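Local atomic coordinates of putative short-chain dehydrogenase/reductase (PDB entry 5JY1), a protein that binds NAD and, as a member of the short-chain dehydrogenase/reductase family, probably catalyses nucleotide-dependent oxidation or reduction, perhaps of 3-oxoacyl substrates. Residues Val16-Gly21 / Ala80-Ala85; Ala76-Ala81 / Thr127-Arg132; Asn190-Thr195 / Gly232-Phe237; Gly24-Gly29 / Val96-Val101. One frame throughout, in Å; residues are numbered along the deposited sequence.

Contact 1: residues Val16-Gly21 / Ala80-Ala85. With NAD (nicotinamide-adenine-dinucleotide), chain E.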
# COMPACT_ATOMS: atom_id res chain seq x y z
N VAL A 16 16.07 26.61 -10.50
CA VAL A 16 15.83 26.41 -11.92
C VAL A 16 15.11 25.08 -12.09
O VAL A 16 15.51 24.08 -11.49
CB VAL A 16 17.15 26.44 -12.73
CG1 VAL A 16 16.89 26.25 -14.22
CG2 VAL A 16 17.90 27.74 -12.46
N ALA A 17 14.03 25.08 -12.88
CA ALA A 17 13.18 23.91 -13.06
C ALA A 17 13.05 23.57 -14.54
O ALA A 17 13.00 24.46 -15.39
CB ALA A 17 11.77 24.13 -12.46
N LEU A 18 13.00 22.28 -14.85
CA LEU A 18 12.69 21.80 -16.19
C LEU A 18 11.46 20.91 -16.12
O LEU A 18 11.44 19.93 -15.37
CB LEU A 18 13.89 21.06 -16.81
CG LEU A 18 13.78 20.57 -18.25
CD1 LEU A 18 15.16 20.40 -18.84
CD2 LEU A 18 13.02 19.23 -18.34
N VAL A 19 10.44 21.25 -16.90
CA VAL A 19 9.16 20.54 -16.92
C VAL A 19 8.94 20.01 -18.33
O VAL A 19 8.81 20.79 -19.28
CB VAL A 19 8.01 21.46 -16.50
CG1 VAL A 19 6.69 20.70 -16.47
CG2 VAL A 19 8.31 22.11 -15.14
N THR A 20 8.88 18.68 -18.48
CA THR A 20 8.63 18.11 -19.79
C THR A 20 7.14 18.17 -20.11
O THR A 20 6.29 18.09 -19.22
CB THR A 20 9.14 16.67 -19.91
OG1 THR A 20 8.35 15.78 -19.11
CG2 THR A 20 10.59 16.57 -19.48
N GLY A 21 6.83 18.34 -21.39
CA GLY A 21 5.44 18.45 -21.81
C GLY A 21 4.72 19.64 -21.23
O GLY A 21 3.51 19.58 -21.01
N ALA A 80 20.29 17.52 -24.17
CA ALA A 80 20.51 18.87 -24.66
C ALA A 80 19.67 19.88 -23.88
O ALA A 80 20.14 20.98 -23.57
CB ALA A 80 20.19 18.93 -26.16
N ALA A 81 18.44 19.52 -23.53
CA ALA A 81 17.59 20.42 -22.77
C ALA A 81 18.13 20.65 -21.36
O ALA A 81 18.06 21.77 -20.83
CB ALA A 81 16.16 19.88 -22.71
N VAL A 82 18.69 19.61 -20.74
CA VAL A 82 19.31 19.76 -19.43
C VAL A 82 20.51 20.69 -19.51
O VAL A 82 20.70 21.56 -18.64
CB VAL A 82 19.69 18.38 -18.85
CG1 VAL A 82 20.58 18.53 -17.64
CG2 VAL A 82 18.42 17.60 -18.48
N ARG A 83 21.34 20.54 -20.55
CA ARG A 83 22.46 21.47 -20.72
C ARG A 83 21.96 22.90 -20.93
O ARG A 83 22.56 23.85 -20.42
CB ARG A 83 23.34 21.07 -21.91
CG ARG A 83 24.10 19.76 -21.71
CD ARG A 83 25.22 19.61 -22.75
NE ARG A 83 24.70 19.54 -24.12
CZ ARG A 83 24.26 18.43 -24.71
NH1 ARG A 83 24.25 17.28 -24.05
NH2 ARG A 83 23.82 18.48 -25.96
N SER A 84 20.88 23.06 -21.70
CA SER A 84 20.32 24.40 -21.91
C SER A 84 19.91 25.04 -20.59
O SER A 84 20.15 26.24 -20.37
CB SER A 84 19.12 24.33 -22.86
OG SER A 84 19.52 23.90 -24.16
N ALA A 85 19.29 24.28 -19.69
CA ALA A 85 18.92 24.82 -18.39
C ALA A 85 20.15 25.33 -17.63
O ALA A 85 20.15 26.45 -17.11
CB ALA A 85 18.18 23.77 -17.56
PA NAD E . -1.63 16.34 -21.88
O1A NAD E . -1.97 15.37 -22.97
O2A NAD E . -2.69 17.40 -21.65
O5B NAD E . -0.16 17.08 -22.17
C5B NAD E . 0.87 16.26 -22.62
C4B NAD E . 2.09 17.17 -23.02
O4B NAD E . 3.09 16.41 -23.32
C3B NAD E . 1.72 17.95 -24.33
O3B NAD E . 2.05 19.30 -24.20
C2B NAD E . 2.55 17.26 -25.38
O2B NAD E . 2.79 18.16 -26.57
C1B NAD E . 3.66 16.98 -24.71
N9A NAD E . 4.42 15.94 -25.36
C8A NAD E . 3.92 14.87 -25.98
N7A NAD E . 4.93 14.16 -26.45
C5A NAD E . 6.06 14.79 -26.12
C6A NAD E . 7.40 14.47 -26.39
N6A NAD E . 8.10 13.39 -27.06
N1A NAD E . 8.35 15.27 -25.95
C2A NAD E . 8.03 16.41 -25.25
N3A NAD E . 6.74 16.73 -25.00
C4A NAD E . 5.75 15.89 -25.45
O3 NAD E . -1.38 15.47 -20.49
PN NAD E . -1.99 15.72 -19.01
O1N NAD E . -3.44 15.26 -18.98
O2N NAD E . -1.92 17.19 -18.55
O5D NAD E . -1.14 14.74 -17.98
C5D NAD E . 0.19 15.11 -17.62
C4D NAD E . 0.83 14.00 -16.72
O4D NAD E . -0.02 13.65 -15.75
C3D NAD E . 1.05 12.74 -17.57
O3D NAD E . 2.17 12.10 -17.20
C2D NAD E . -0.20 11.88 -17.24
O2D NAD E . 0.13 10.47 -17.58
C1D NAD E . -0.39 12.09 -15.96
N1N NAD E . -1.77 11.89 -15.55
C2N NAD E . -2.72 12.83 -15.81
C3N NAD E . -4.04 12.63 -15.41
C7N NAD E . -5.11 13.67 -15.70
O7N NAD E . -6.22 13.57 -15.20
N7N NAD E . -4.84 14.75 -16.56
C4N NAD E . -4.39 11.48 -14.76
C5N NAD E . -3.45 10.55 -14.49
C6N NAD E . -2.12 10.76 -14.89
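Leu18 carries the tight part of this contact, laying the end of its side chain on a turn of helix 75-89 beside the Rossmann sheet. Its CG lies anti to the backbone N (chi1 -176°), which carries the branch away from strand 16-20 and onto the helix. From there Leu18 CD1 lies 4.0 Å from Ala81 CB and 3.8 Å from Ala81 O, and Val82 CG2 brushes the same methyl at 4.3 Å. Alanine suits the places that face the strand, because one methyl lets strand and helix axes come within 9.4 Å while running nearly antiparallel at 154°. A long branched leucine then spans what separation remains. Packing is looser at the start of the strand, where Val16 CG1 and Ala85 CB are 4.4 Å apart. Ile42 of the adjoining strand 40-45 touches both Leu18 and Ala85, so the same hydrophobic layer extends over a second strand. The far side of the helix turns to solvent: there Arg83 is exposed and folds its guanidinium back, one face lying over Ala80 CA. Where the strand gives way to a loop, Gly21 O comes within 3.4 Å of NAD C4B. Between strand and helix the adhesion is wholly apolar, so shape and the exclusion of water hold the helix here, while the orientation of the strand is set by backbone bonds to its neighbours in the sheet.

Contact 2: residues Ala76-Ala81 / Thr127-Arg132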
# COMPACT_ATOMS: atom_id res chain seq x y z
N ALA A 76 19.29 12.10 -26.55
CA ALA A 76 20.11 13.27 -26.88
C ALA A 76 19.33 14.57 -26.68
O ALA A 76 19.88 15.56 -26.20
CB ALA A 76 20.63 13.17 -28.31
N SER A 77 18.04 14.58 -27.06
CA SER A 77 17.25 15.80 -26.94
C SER A 77 17.03 16.19 -25.49
O SER A 77 17.11 17.37 -25.13
CB SER A 77 15.90 15.61 -27.64
OG SER A 77 15.11 16.79 -27.58
N ILE A 78 16.76 15.19 -24.64
CA ILE A 78 16.62 15.44 -23.21
C ILE A 78 17.93 15.98 -22.64
O ILE A 78 17.94 16.96 -21.88
CB ILE A 78 16.19 14.14 -22.50
CG1 ILE A 78 14.77 13.76 -22.90
CG2 ILE A 78 16.32 14.32 -21.00
CD1 ILE A 78 14.36 12.36 -22.42
N GLU A 79 19.05 15.34 -22.99
CA GLU A 79 20.34 15.77 -22.47
C GLU A 79 20.66 17.19 -22.93
O GLU A 79 21.19 18.00 -22.16
CB GLU A 79 21.44 14.80 -22.90
CG GLU A 79 21.35 13.46 -22.18
CD GLU A 79 22.42 12.48 -22.60
OE1 GLU A 79 23.01 12.66 -23.68
OE2 GLU A 79 22.66 11.51 -21.85
N ALA A 80 20.29 17.52 -24.17
CA ALA A 80 20.51 18.87 -24.66
C ALA A 80 19.67 19.88 -23.88
O ALA A 80 20.14 20.98 -23.57
CB ALA A 80 20.19 18.93 -26.16
N ALA A 81 18.44 19.52 -23.53
CA ALA A 81 17.59 20.42 -22.77
C ALA A 81 18.13 20.65 -21.36
O ALA A 81 18.06 21.77 -20.83
CB ALA A 81 16.16 19.88 -22.71
N THR A 127 11.58 9.35 -18.53
CA THR A 127 11.87 9.67 -17.14
C THR A 127 13.27 9.21 -16.75
O THR A 127 14.03 9.97 -16.13
CB THR A 127 10.81 9.00 -16.24
OG1 THR A 127 9.53 9.59 -16.51
CG2 THR A 127 11.14 9.18 -14.78
N TRP A 128 13.63 7.98 -17.12
CA TRP A 128 14.97 7.45 -16.88
C TRP A 128 16.06 8.36 -17.44
O TRP A 128 17.02 8.70 -16.73
CB TRP A 128 15.05 6.05 -17.51
CG TRP A 128 16.40 5.35 -17.61
CD1 TRP A 128 17.27 5.41 -18.66
CD2 TRP A 128 16.94 4.39 -16.69
NE1 TRP A 128 18.35 4.58 -18.42
CE2 TRP A 128 18.17 3.95 -17.22
CE3 TRP A 128 16.51 3.87 -15.47
CZ2 TRP A 128 18.97 3.02 -16.56
CZ3 TRP A 128 17.31 2.95 -14.81
CH2 TRP A 128 18.52 2.53 -15.36
N TRP A 129 15.94 8.75 -18.71
CA TRP A 129 16.97 9.58 -19.34
C TRP A 129 17.05 10.95 -18.67
O TRP A 129 18.14 11.47 -18.43
CB TRP A 129 16.67 9.75 -20.83
CG TRP A 129 16.94 8.54 -21.66
CD1 TRP A 129 17.94 7.63 -21.49
CD2 TRP A 129 16.17 8.10 -22.79
NE1 TRP A 129 17.86 6.65 -22.46
CE2 TRP A 129 16.78 6.92 -23.27
CE3 TRP A 129 15.03 8.59 -23.43
CZ2 TRP A 129 16.29 6.22 -24.37
CZ3 TRP A 129 14.55 7.89 -24.53
CH2 TRP A 129 15.17 6.72 -24.99
N ALA A 130 15.90 11.55 -18.37
CA ALA A 130 15.92 12.89 -17.80
C ALA A 130 16.46 12.86 -16.37
O ALA A 130 17.22 13.75 -15.99
CB ALA A 130 14.52 13.50 -17.85
N MET A 131 16.07 11.85 -15.58
CA MET A 131 16.60 11.74 -14.22
C MET A 131 18.12 11.61 -14.22
O MET A 131 18.81 12.29 -13.45
CB MET A 131 15.98 10.54 -13.51
CG MET A 131 14.54 10.77 -13.16
SD MET A 131 13.74 9.31 -12.44
CE MET A 131 14.77 9.02 -11.03
N ARG A 132 18.66 10.72 -15.06
CA ARG A 132 20.11 10.54 -15.06
C ARG A 132 20.85 11.76 -15.62
O ARG A 132 21.97 12.03 -15.19
CB ARG A 132 20.46 9.26 -15.81
CG ARG A 132 20.07 8.00 -14.99
CD ARG A 132 19.58 6.82 -15.85
NE ARG A 132 20.51 6.45 -16.93
CZ ARG A 132 21.54 5.62 -16.78
NH1 ARG A 132 21.81 5.08 -15.60
NH2 ARG A 132 22.30 5.31 -17.83
O HOH W 1 20.36 10.34 -19.83
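With chi1 at -68°, Ile78 holds CG2 anti to its backbone N and CG1 beside that N, and this division sends its two branches to different residues of helix 113-141. CG2 presses on Ala130, 3.5 Å from its CA and 3.7 Å from its CB. The longer branch ends in CD1, which reaches Trp129 CB at 3.8 Å and lies at the edge of the indole, near its plane, 4.0 Å from CE3. The two side chains cross at about a right angle, and the ring leads away from helix 75-89, so only its base and one edge are used. A beta-branched isoleucine suits the place because it offers a short methyl and a longer ethyl arm from one CB, and Ala130 suits its own because a single methyl lets the backbones close to 6.0 Å between Ile78 CA and Ala130 CA. Ala130 also rests on Leu95 of the sheet, so this is helix-to-helix packing above the Rossmann strands. Ile78 also touches Val72, a residue that binds NAD, so the packing backs the cofactor pocket. To one side, one water sits 2.9 Å from Trp129 O and at a long 3.3 Å from Glu79 OE2, placed to donate to both, although other acceptors compete for its protons. The outward groups of helix 113-141 serve the assembly: NE1 of Trp128 and NE1 of Trp129 each bond to the carboxylate of Asp113 of the second subunit. Trp129 therefore has a double role, with apolar carbons turned to Ile78 within the subunit and its polar nitrogen satisfied across the interface.

Contact 3: residues Asn190-Thr195 / Gly232-Phe237. With NAD (nicotinamide-adenine-dinucleotide), chain E.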
# COMPACT_ATOMS: atom_id res chain seq x y z
N ASN A 190 10.07 11.87 -5.75
CA ASN A 190 8.71 11.53 -5.34
C ASN A 190 7.83 11.46 -6.58
O ASN A 190 8.18 11.98 -7.65
CB ASN A 190 8.18 12.56 -4.34
CG ASN A 190 8.95 12.56 -3.03
OD1 ASN A 190 8.75 11.69 -2.18
ND2 ASN A 190 9.83 13.55 -2.85
N ALA A 191 6.66 10.83 -6.45
CA ALA A 191 5.77 10.67 -7.59
C ALA A 191 4.37 11.13 -7.21
O ALA A 191 3.87 10.83 -6.13
CB ALA A 191 5.73 9.20 -8.07
N ILE A 192 3.74 11.87 -8.12
CA ILE A 192 2.37 12.36 -7.95
C ILE A 192 1.46 11.59 -8.89
O ILE A 192 1.79 11.39 -10.06
CB ILE A 192 2.28 13.87 -8.23
CG1 ILE A 192 3.01 14.67 -7.14
CG2 ILE A 192 0.82 14.31 -8.37
CD1 ILE A 192 3.08 16.16 -7.43
N ALA A 193 0.30 11.18 -8.37
CA ALA A 193 -0.79 10.62 -9.17
C ALA A 193 -1.90 11.66 -9.25
O ALA A 193 -2.75 11.75 -8.35
CB ALA A 193 -1.31 9.31 -8.56
N PRO A 194 -1.91 12.48 -10.28
CA PRO A 194 -2.87 13.59 -10.36
C PRO A 194 -4.11 13.23 -11.15
O PRO A 194 -4.09 12.30 -11.96
CB PRO A 194 -2.06 14.67 -11.07
CG PRO A 194 -1.29 13.84 -12.13
CD PRO A 194 -0.97 12.51 -11.42
N THR A 195 -5.20 13.96 -10.94
CA THR A 195 -6.25 14.05 -11.95
C THR A 195 -6.57 15.52 -12.15
O THR A 195 -6.56 16.29 -11.19
CB THR A 195 -7.53 13.27 -11.57
OG1 THR A 195 -8.17 13.87 -10.43
CG2 THR A 195 -7.20 11.83 -11.26
N GLY A 232 -0.56 22.18 -9.41
CA GLY A 232 0.58 23.06 -9.27
C GLY A 232 1.17 23.13 -7.87
O GLY A 232 2.37 22.93 -7.68
N PRO A 233 0.35 23.42 -6.86
CA PRO A 233 0.92 23.56 -5.51
C PRO A 233 1.46 22.27 -4.93
O PRO A 233 2.39 22.32 -4.11
CB PRO A 233 -0.26 24.10 -4.68
CG PRO A 233 -1.14 24.77 -5.70
CD PRO A 233 -1.05 23.87 -6.89
N ALA A 234 0.93 21.11 -5.34
CA ALA A 234 1.52 19.85 -4.89
C ALA A 234 2.90 19.66 -5.51
O ALA A 234 3.83 19.18 -4.85
CB ALA A 234 0.59 18.69 -5.25
N ALA A 235 3.04 20.02 -6.78
CA ALA A 235 4.35 20.02 -7.41
C ALA A 235 5.30 21.00 -6.73
O ALA A 235 6.48 20.69 -6.52
CB ALA A 235 4.22 20.35 -8.90
N VAL A 236 4.81 22.19 -6.39
CA VAL A 236 5.65 23.16 -5.69
C VAL A 236 6.14 22.58 -4.36
O VAL A 236 7.32 22.72 -4.01
CB VAL A 236 4.89 24.49 -5.49
CG1 VAL A 236 5.68 25.41 -4.55
CG2 VAL A 236 4.68 25.18 -6.83
N PHE A 237 5.25 21.93 -3.61
CA PHE A 237 5.67 21.28 -2.37
C PHE A 237 6.85 20.35 -2.60
O PHE A 237 7.89 20.46 -1.94
CB PHE A 237 4.49 20.51 -1.76
CG PHE A 237 4.87 19.67 -0.55
CD1 PHE A 237 5.21 20.28 0.66
CD2 PHE A 237 4.85 18.28 -0.62
CE1 PHE A 237 5.55 19.51 1.77
CE2 PHE A 237 5.18 17.51 0.49
CZ PHE A 237 5.53 18.12 1.69
PA NAD E . -1.63 16.34 -21.88
O1A NAD E . -1.97 15.37 -22.97
O2A NAD E . -2.69 17.40 -21.65
O5B NAD E . -0.16 17.08 -22.17
C5B NAD E . 0.87 16.26 -22.62
C4B NAD E . 2.09 17.17 -23.02
O4B NAD E . 3.09 16.41 -23.32
C3B NAD E . 1.72 17.95 -24.33
O3B NAD E . 2.05 19.30 -24.20
C2B NAD E . 2.55 17.26 -25.38
O2B NAD E . 2.79 18.16 -26.57
C1B NAD E . 3.66 16.98 -24.71
N9A NAD E . 4.42 15.94 -25.36
C8A NAD E . 3.92 14.87 -25.98
N7A NAD E . 4.93 14.16 -26.45
C5A NAD E . 6.06 14.79 -26.12
C6A NAD E . 7.40 14.47 -26.39
N6A NAD E . 8.10 13.39 -27.06
N1A NAD E . 8.35 15.27 -25.95
C2A NAD E . 8.03 16.41 -25.25
N3A NAD E . 6.74 16.73 -25.00
C4A NAD E . 5.75 15.89 -25.45
O3 NAD E . -1.38 15.47 -20.49
PN NAD E . -1.99 15.72 -19.01
O1N NAD E . -3.44 15.26 -18.98
O2N NAD E . -1.92 17.19 -18.55
O5D NAD E . -1.14 14.74 -17.98
C5D NAD E . 0.19 15.11 -17.62
C4D NAD E . 0.83 14.00 -16.72
O4D NAD E . -0.02 13.65 -15.75
C3D NAD E . 1.05 12.74 -17.57
O3D NAD E . 2.17 12.10 -17.20
C2D NAD E . -0.20 11.88 -17.24
O2D NAD E . 0.13 10.47 -17.58
C1D NAD E . -0.39 12.09 -15.96
N1N NAD E . -1.77 11.89 -15.55
C2N NAD E . -2.72 12.83 -15.81
C3N NAD E . -4.04 12.63 -15.41
C7N NAD E . -5.11 13.67 -15.70
O7N NAD E . -6.22 13.57 -15.20
N7N NAD E . -4.84 14.75 -16.56
C4N NAD E . -4.39 11.48 -14.76
C5N NAD E . -3.45 10.55 -14.49
C6N NAD E . -2.12 10.76 -14.89
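The peptide group between Ala234 and Ala235 turns one flat face to Ile192, whose CD1 stands over it, 4.0 Å from Ala234 C and 3.9 Å from Ala235 N. Ala234 CB approaches the same methyl at 4.2 Å. A second flat group, the nicotinamide of NAD, has one face covered by Pro194: CG lies almost straight above N1N at 4.0 Å, CD is 4.1 Å from C6N, and Pro194 O stands 2.9 Å over C4N. Beside the ring, the carboxamide O7N comes to 3.3 Å from Thr195 CA. Ile192 and Pro194 lie two places apart on strand 187-194 of the Rossmann sheet, and so on the same side. Ile192 has CG1 beside its backbone N (chi1 -69°), and the extended branch beyond it delivers CD1 to helix 227-239. The small alanines leave backbone bare enough for a methyl to reach it. Phe238 of the same helix adds to the cover of Ile192, and the neighbouring Phe237 stacks its ring on Phe237 of the third subunit. Proline suits the strand end, being a rigid apolar slab that needs no N-H partner and can back an aromatic ring. Since C4N is the carbon that exchanges hydride in nicotinamide cofactors, the covered face is probably not the one that meets substrate; the Ile192 contact is van der Waals packing that seats the strand whose end lines the cofactor.

Contact 4: residues Gly24-Gly29 / Val96-Val101. With NAD (nicotinamide-adenine-dinucleotide), chain E.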
# COMPACT_ATOMS: atom_id res chain seq x y z
N GLY A 24 1.04 22.20 -22.36
CA GLY A 24 -0.37 22.08 -22.10
C GLY A 24 -0.66 21.31 -20.83
O GLY A 24 0.25 20.81 -20.16
N GLY A 25 -1.95 21.25 -20.49
CA GLY A 25 -2.43 20.35 -19.45
C GLY A 25 -1.78 20.59 -18.10
O GLY A 25 -1.59 21.72 -17.66
N ILE A 26 -1.44 19.48 -17.43
CA ILE A 26 -0.87 19.58 -16.09
C ILE A 26 0.52 20.21 -16.14
O ILE A 26 0.89 21.01 -15.28
CB ILE A 26 -0.86 18.20 -15.42
CG1 ILE A 26 -2.29 17.81 -15.04
CG2 ILE A 26 0.03 18.22 -14.19
CD1 ILE A 26 -2.44 16.42 -14.42
N GLY A 27 1.32 19.85 -17.16
CA GLY A 27 2.66 20.41 -17.25
C GLY A 27 2.66 21.92 -17.35
O GLY A 27 3.49 22.60 -16.75
N ARG A 28 1.72 22.47 -18.13
CA ARG A 28 1.57 23.91 -18.22
C ARG A 28 1.17 24.51 -16.88
O ARG A 28 1.68 25.57 -16.48
CB ARG A 28 0.52 24.26 -19.28
CG ARG A 28 0.08 25.72 -19.26
CD ARG A 28 -0.93 26.00 -20.36
NE ARG A 28 -1.38 27.39 -20.35
CZ ARG A 28 -2.38 27.85 -19.60
NH1 ARG A 28 -3.03 27.03 -18.78
NH2 ARG A 28 -2.72 29.13 -19.65
N GLY A 29 0.25 23.86 -16.17
CA GLY A 29 -0.15 24.36 -14.87
C GLY A 29 0.98 24.34 -13.87
O GLY A 29 1.16 25.29 -13.10
N VAL A 96 10.68 17.90 -13.49
CA VAL A 96 9.31 17.39 -13.49
C VAL A 96 9.10 16.60 -14.78
O VAL A 96 9.18 17.16 -15.88
CB VAL A 96 8.27 18.51 -13.37
CG1 VAL A 96 6.85 17.93 -13.38
CG2 VAL A 96 8.52 19.32 -12.12
N ASN A 97 8.84 15.29 -14.64
CA ASN A 97 8.70 14.39 -15.79
C ASN A 97 7.22 14.18 -16.04
O ASN A 97 6.57 13.33 -15.44
CB ASN A 97 9.44 13.08 -15.53
CG ASN A 97 10.94 13.27 -15.47
OD1 ASN A 97 11.54 13.81 -16.40
ND2 ASN A 97 11.56 12.86 -14.37
N ASN A 98 6.68 14.97 -16.96
CA ASN A 98 5.24 15.09 -17.12
C ASN A 98 4.73 14.68 -18.50
O ASN A 98 3.55 14.31 -18.62
CB ASN A 98 4.82 16.54 -16.80
CG ASN A 98 3.46 16.90 -17.30
OD1 ASN A 98 2.46 16.74 -16.59
ND2 ASN A 98 3.39 17.42 -18.52
N ALA A 99 5.58 14.69 -19.53
CA ALA A 99 5.13 14.48 -20.91
C ALA A 99 4.39 13.15 -21.07
O ALA A 99 4.71 12.15 -20.43
CB ALA A 99 6.32 14.54 -21.86
N PHE A 100 3.41 13.14 -21.97
CA PHE A 100 2.52 12.00 -22.16
C PHE A 100 2.06 11.93 -23.61
O PHE A 100 1.79 12.96 -24.23
CB PHE A 100 1.32 12.12 -21.20
CG PHE A 100 0.13 11.31 -21.61
CD1 PHE A 100 0.09 9.95 -21.37
CD2 PHE A 100 -0.95 11.91 -22.22
CE1 PHE A 100 -1.01 9.20 -21.73
CE2 PHE A 100 -2.06 11.16 -22.58
CZ PHE A 100 -2.08 9.80 -22.34
N VAL A 101 2.00 10.72 -24.15
CA VAL A 101 1.43 10.46 -25.47
C VAL A 101 0.45 9.30 -25.36
O VAL A 101 0.82 8.22 -24.88
CB VAL A 101 2.51 10.14 -26.52
CG1 VAL A 101 1.86 9.79 -27.84
CG2 VAL A 101 3.45 11.31 -26.70
PA NAD E . -1.63 16.34 -21.88
O1A NAD E . -1.97 15.37 -22.97
O2A NAD E . -2.69 17.40 -21.65
O5B NAD E . -0.16 17.08 -22.17
C5B NAD E . 0.87 16.26 -22.62
C4B NAD E . 2.09 17.17 -23.02
O4B NAD E . 3.09 16.41 -23.32
C3B NAD E . 1.72 17.95 -24.33
O3B NAD E . 2.05 19.30 -24.20
C2B NAD E . 2.55 17.26 -25.38
O2B NAD E . 2.79 18.16 -26.57
C1B NAD E . 3.66 16.98 -24.71
N9A NAD E . 4.42 15.94 -25.36
C8A NAD E . 3.92 14.87 -25.98
N7A NAD E . 4.93 14.16 -26.45
C5A NAD E . 6.06 14.79 -26.12
C6A NAD E . 7.40 14.47 -26.39
N6A NAD E . 8.10 13.39 -27.06
N1A NAD E . 8.35 15.27 -25.95
C2A NAD E . 8.03 16.41 -25.25
N3A NAD E . 6.74 16.73 -25.00
C4A NAD E . 5.75 15.89 -25.45
O3 NAD E . -1.38 15.47 -20.49
PN NAD E . -1.99 15.72 -19.01
O1N NAD E . -3.44 15.26 -18.98
O2N NAD E . -1.92 17.19 -18.55
O5D NAD E . -1.14 14.74 -17.98
C5D NAD E . 0.19 15.11 -17.62
C4D NAD E . 0.83 14.00 -16.72
O4D NAD E . -0.02 13.65 -15.75
C3D NAD E . 1.05 12.74 -17.57
O3D NAD E . 2.17 12.10 -17.20
C2D NAD E . -0.20 11.88 -17.24
O2D NAD E . 0.13 10.47 -17.58
C1D NAD E . -0.39 12.09 -15.96
N1N NAD E . -1.77 11.89 -15.55
C2N NAD E . -2.72 12.83 -15.81
C3N NAD E . -4.04 12.63 -15.41
C7N NAD E . -5.11 13.67 -15.70
O7N NAD E . -6.22 13.57 -15.20
N7N NAD E . -4.84 14.75 -16.56
C4N NAD E . -4.39 11.48 -14.76
C5N NAD E . -3.45 10.55 -14.49
C6N NAD E . -2.12 10.76 -14.89
O HOH W 2 0.84 18.14 -19.38
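The glycine-rich TGxxxGxG loop of the short-chain dehydrogenase/reductase fold, whose glycines here are Gly21, Gly25 and Gly27, meets the Asn97-Asn98-Ala99 segment that leads out of strand 94-97. Asn98 makes the joint: with CG anti to its backbone N (chi1 163°), the amide extends to the first turn of helix 25-36, and ND2 packs 3.3 Å from Gly27 CA. Glycine suits position 27 because a beta carbon there would collide with this amide. It suits position 25 as well, where the backbone takes a positive phi and a beta carbon would run into the NAD phosphate. OD1 of Asn98 touches Ile26 CG2 at 3.7 Å and also lies close to the nicotinamide ribose.

The two chain pieces are joined by a water rather than by a direct bond. It accepts from Gly27 N and from Asn98 ND2, each at 2.8 Å. Toward Gly24 O and NAD O2N it is placed as a donor, although these share its two protons with further acceptors. The helix start adds a direct hold on the pyrophosphate: Ile26 N donates to NAD O2N at 2.6 Å, nearly straight at 175°, where the helix dipole would probably help to stabilise the negative charge. Ile26 CD1 lies above the plane of the nicotinamide, on the face that Pro194 also covers, 3.6 Å from NAD N7N. Phe100 meets the pyrophosphate with its ring edge, NAD O1A lying in the ring plane. On the ribose, NAD O3D donates to Asn98 O, 3.0 Å away.

In the fold
From the N terminus, contact 1 closes the first long loop, bringing residues 80-85 back beside strand 16-20. Contact 4 opens within that loop, at 24-29, but closes beyond it at 96-101, so the two cross. They also touch, because strands 16-20 and 94-97 are neighbours in the sheet and Thr20 OG1 probably bonds to Asn98 N. Contact 2 starts where contact 1 ends, sharing Ala80 and Ala81, crosses contact 4, and ties helix 75-89 to helix 113-141. Contact 3 follows in series, joining strand 187-194 to helix 227-239; its Pro194 meets Ile26 of contact 4. Contacts 1, 3 and 4 all reach NAD.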